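Nucleocapsid protein CP17 (Extra small virus, PDB 6JJA) forms the coat of the small icosahedral T=1 particle of a satellite virus, sixty calcium-binding jelly-roll copies probably enclosing its single-stranded RNA. Local coordinates at residues K53-L61 / Y76-G84. Residues are numbered along the deposited sequence; the frame is centred on the assembly and turned at random.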
loop_
_atom_site.group_PDB
_atom_site.type_symbol
_atom_site.label_atom_id
_atom_site.label_comp_id
_atom_site.label_asym_id
_atom_site.label_seq_id
_atom_site.Cartn_x
_atom_site.Cartn_y
_atom_site.Cartn_z
ATOM N N LYS A 53 51.073 16.217 38.156
ATOM C CA LYS A 53 50.628 14.839 38.088
ATOM C C LYS A 53 49.668 14.546 39.221
ATOM O O LYS A 53 49.983 14.793 40.386
ATOM C CB LYS A 53 51.791 13.872 38.156
ATOM C CG LYS A 53 51.524 12.663 37.329
ATOM C CD LYS A 53 52.335 11.512 37.718
ATOM C CE LYS A 53 51.682 10.291 37.163
ATOM N NZ LYS A 53 51.311 10.523 35.768
ATOM N N THR A 54 48.512 14.007 38.871
ATOM C CA THR A 54 47.523 13.589 39.849
ATOM C C THR A 54 47.651 12.087 40.047
ATOM O O THR A 54 47.492 11.316 39.097
ATOM C CB THR A 54 46.124 13.970 39.381
ATOM O OG1 THR A 54 46.119 15.344 38.983
ATOM C CG2 THR A 54 45.122 13.797 40.486
ATOM N N THR A 55 47.951 11.674 41.273
ATOM C CA THR A 55 48.210 10.277 41.559
ATOM C C THR A 55 48.018 10.026 43.046
ATOM O O THR A 55 48.250 10.910 43.871
ATOM C CB THR A 55 49.626 9.879 41.107
ATOM O OG1 THR A 55 49.752 8.450 41.079
ATOM C CG2 THR A 55 50.668 10.442 42.024
ATOM N N TRP A 56 47.578 8.816 43.373
ATOM C CA TRP A 56 47.477 8.385 44.757
ATOM C C TRP A 56 48.849 8.119 45.345
ATOM O O TRP A 56 49.775 7.703 44.648
ATOM C CB TRP A 56 46.636 7.122 44.870
ATOM C CG TRP A 56 45.240 7.268 44.426
ATOM C CD1 TRP A 56 44.770 7.129 43.166
ATOM C CD2 TRP A 56 44.113 7.572 45.240
ATOM N NE1 TRP A 56 43.425 7.336 43.137
ATOM C CE2 TRP A 56 42.995 7.613 44.405
ATOM C CE3 TRP A 56 43.941 7.825 46.597
ATOM C CZ2 TRP A 56 41.731 7.890 44.874
ATOM C CZ3 TRP A 56 42.687 8.099 47.059
ATOM C CH2 TRP A 56 41.601 8.131 46.209
ATOM N N ILE A 57 48.964 8.338 46.649
ATOM C CA ILE A 57 50.192 8.103 47.382
ATOM C C ILE A 57 49.857 7.326 48.648
ATOM O O ILE A 57 48.698 7.187 49.033
ATOM C CB ILE A 57 50.934 9.408 47.711
ATOM C CG1 ILE A 57 50.104 10.298 48.617
ATOM C CG2 ILE A 57 51.213 10.146 46.465
ATOM C CD1 ILE A 57 50.871 11.393 49.236
ATOM N N ASP A 58 50.900 6.813 49.290
ATOM C CA ASP A 58 50.787 6.082 50.539
ATOM C C ASP A 58 51.707 6.723 51.561
ATOM O O ASP A 58 52.846 7.068 51.241
ATOM C CB ASP A 58 51.143 4.611 50.353
ATOM C CG ASP A 58 52.623 4.386 50.139
ATOM O OD1 ASP A 58 53.239 5.166 49.384
ATOM O OD2 ASP A 58 53.174 3.431 50.722
ATOM N N ILE A 59 51.216 6.879 52.781
ATOM C CA ILE A 59 51.926 7.589 53.834
ATOM C C ILE A 59 52.257 6.616 54.957
ATOM O O ILE A 59 51.440 5.759 55.311
ATOM C CB ILE A 59 51.085 8.780 54.324
ATOM C CG1 ILE A 59 50.701 9.644 53.124
ATOM C CG2 ILE A 59 51.857 9.614 55.295
ATOM C CD1 ILE A 59 49.598 10.579 53.357
ATOM N N ASP A 60 53.460 6.760 55.521
ATOM C CA ASP A 60 54.033 5.726 56.378
ATOM C C ASP A 60 53.303 5.621 57.709
ATOM O O ASP A 60 52.899 4.528 58.119
ATOM C CB ASP A 60 55.523 5.998 56.618
ATOM C CG ASP A 60 55.782 7.368 57.215
ATOM O OD1 ASP A 60 54.806 8.044 57.602
ATOM O OD2 ASP A 60 56.958 7.770 57.297
ATOM N N LEU A 61 53.139 6.742 58.408
ATOM C CA LEU A 61 52.449 6.774 59.692
ATOM C C LEU A 61 53.165 5.910 60.733
ATOM O O LEU A 61 52.718 4.832 61.111
ATOM C CB LEU A 61 50.992 6.328 59.527
ATOM C CG LEU A 61 49.991 7.350 59.010
ATOM C CD1 LEU A 61 48.626 6.812 59.231
ATOM C CD2 LEU A 61 50.150 8.680 59.680
ATOM N N TYR A 76 52.788 14.791 53.767
ATOM C CA TYR A 76 52.503 14.668 52.348
ATOM C C TYR A 76 53.683 15.118 51.507
ATOM O O TYR A 76 53.984 14.515 50.476
ATOM C CB TYR A 76 51.279 15.491 51.983
ATOM C CG TYR A 76 49.978 15.101 52.632
ATOM C CD1 TYR A 76 49.634 15.583 53.875
ATOM C CD2 TYR A 76 49.072 14.296 51.979
ATOM C CE1 TYR A 76 48.443 15.251 54.459
ATOM C CE2 TYR A 76 47.878 13.961 52.556
ATOM C CZ TYR A 76 47.571 14.441 53.795
ATOM O OH TYR A 76 46.378 14.115 54.384
ATOM N N ARG A 77 54.359 16.185 51.921
ATOM C CA ARG A 77 55.479 16.698 51.147
ATOM C C ARG A 77 56.628 15.702 51.096
ATOM O O ARG A 77 57.173 15.434 50.021
ATOM C CB ARG A 77 55.945 18.017 51.736
ATOM C CG ARG A 77 56.531 18.958 50.733
ATOM C CD ARG A 77 56.943 20.239 51.367
ATOM N NE ARG A 77 55.818 21.128 51.589
ATOM C CZ ARG A 77 55.567 21.763 52.723
ATOM N NH1 ARG A 77 56.354 21.634 53.774
ATOM N NH2 ARG A 77 54.515 22.544 52.801
ATOM N N ASN A 78 57.022 15.159 52.245
ATOM C CA ASN A 78 58.102 14.186 52.281
ATOM C C ASN A 78 57.738 12.917 51.530
ATOM O O ASN A 78 58.617 12.267 50.959
ATOM C CB ASN A 78 58.458 13.865 53.725
ATOM C CG ASN A 78 59.237 14.973 54.389
ATOM O OD1 ASN A 78 58.666 15.861 55.016
ATOM N ND2 ASN A 78 60.555 14.927 54.252
ATOM N N ARG A 79 56.461 12.545 51.522
ATOM C CA ARG A 79 56.048 11.378 50.755
ATOM C C ARG A 79 55.961 11.690 49.266
ATOM O O ARG A 79 55.988 10.777 48.437
ATOM C CB ARG A 79 54.714 10.859 51.273
ATOM C CG ARG A 79 54.078 9.772 50.447
ATOM C CD ARG A 79 54.953 8.558 50.272
ATOM N NE ARG A 79 54.322 7.580 49.403
ATOM C CZ ARG A 79 54.319 7.646 48.079
ATOM N NH1 ARG A 79 54.921 8.650 47.462
ATOM N NH2 ARG A 79 53.713 6.708 47.371
ATOM N N ILE A 80 55.842 12.966 48.917
ATOM C CA ILE A 80 55.790 13.370 47.521
ATOM C C ILE A 80 57.176 13.622 46.955
ATOM O O ILE A 80 57.353 13.623 45.733
ATOM C CB ILE A 80 54.891 14.603 47.390
ATOM C CG1 ILE A 80 53.439 14.175 47.446
ATOM C CG2 ILE A 80 55.135 15.304 46.113
ATOM C CD1 ILE A 80 52.535 15.235 47.830
ATOM N N THR A 81 58.167 13.834 47.813
ATOM C CA THR A 81 59.539 13.914 47.357
ATOM C C THR A 81 60.049 12.574 46.861
ATOM O O THR A 81 61.033 12.529 46.116
ATOM C CB THR A 81 60.431 14.413 48.479
ATOM O OG1 THR A 81 60.360 13.504 49.577
ATOM C CG2 THR A 81 59.974 15.750 48.925
ATOM N N LYS A 82 59.410 11.488 47.272
ATOM C CA LYS A 82 59.772 10.152 46.847
ATOM C C LYS A 82 59.181 9.795 45.499
ATOM O O LYS A 82 59.475 8.719 44.970
ATOM C CB LYS A 82 59.316 9.146 47.892
ATOM C CG LYS A 82 60.010 9.298 49.207
ATOM C CD LYS A 82 59.310 8.512 50.276
ATOM C CE LYS A 82 60.052 8.600 51.587
ATOM N NZ LYS A 82 61.396 7.976 51.487
ATOM N N LEU A 83 58.358 10.667 44.942
ATOM C CA LEU A 83 57.865 10.522 43.588
ATOM C C LEU A 83 58.716 11.275 42.577
ATOM O O LEU A 83 58.498 11.125 41.373
ATOM C CB LEU A 83 56.424 11.003 43.509
ATOM C CG LEU A 83 55.432 10.361 44.470
ATOM C CD1 LEU A 83 54.228 11.222 44.561
ATOM C CD2 LEU A 83 55.037 8.991 44.037
ATOM N N GLY A 84 59.677 12.071 43.044
ATOM C CA GLY A 84 60.680 12.658 42.196
ATOM C C GLY A 84 61.043 14.092 42.505
ATOM O O GLY A 84 62.220 14.461 42.494
#
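Asp58 and Arg79 provide the polar part of this contact, in which a short helix lies against the outermost strand, within this chain, of a β-sheet. The arginine approaches side-on, and its NE and NH2 both reach a single carboxylate oxygen: NH2 is 2.6 Å from Asp58 OD1 in a salt bridge, and NE hydrogen-bonds to the same atom. OD1 lies almost in the guanidinium plane, yet the carboxylate and guanidinium planes stand 81° apart, so the pair is a two-donor grip on one acceptor and not a coplanar, two-oxygen bridge. Arg79 leaves the helix with CG anti to the backbone N (chi1 172°) and then bends at chi2, which turns its guanidinium to meet Asp58 OD1 and lie against Ile57. One face of the guanidinium rests on Ile57, whose CB lies 3.8 Å above the centre of the plane.

Apolar packing flanks this charged pair. The two branches of Ile57 diverge: CG2 lies 3.7 Å from CD1 of Leu83, while CD1 packs on the aliphatic CG of Arg79 at 3.8 Å and on CG1 of Ile80 at 4.2 Å. Two residues further on, Ile59 CD1 meets the CD2/CE2 side of the Tyr76 ring obliquely, in an off-centre CH-π contact, 4.3 Å from the centroid. Tyr76 also touches Phe90 and Ile92 of strand 88-98. Val47 and Gly49 of a neighbouring subunit pack on Arg79 and Leu83 respectively, and a bound calcium ion lies about 6 Å from the Leu83 side chain.

The axes of strand 53-59 and helix 76-80 pass 8.7 Å apart at 111°. Within the chain, strand 52-59 is outermost in one four-stranded sheet and strand 68-72 in the other; helix 73-80, directly following the latter, packs against the former, joining the two sheets of a viral jelly-roll β-barrel.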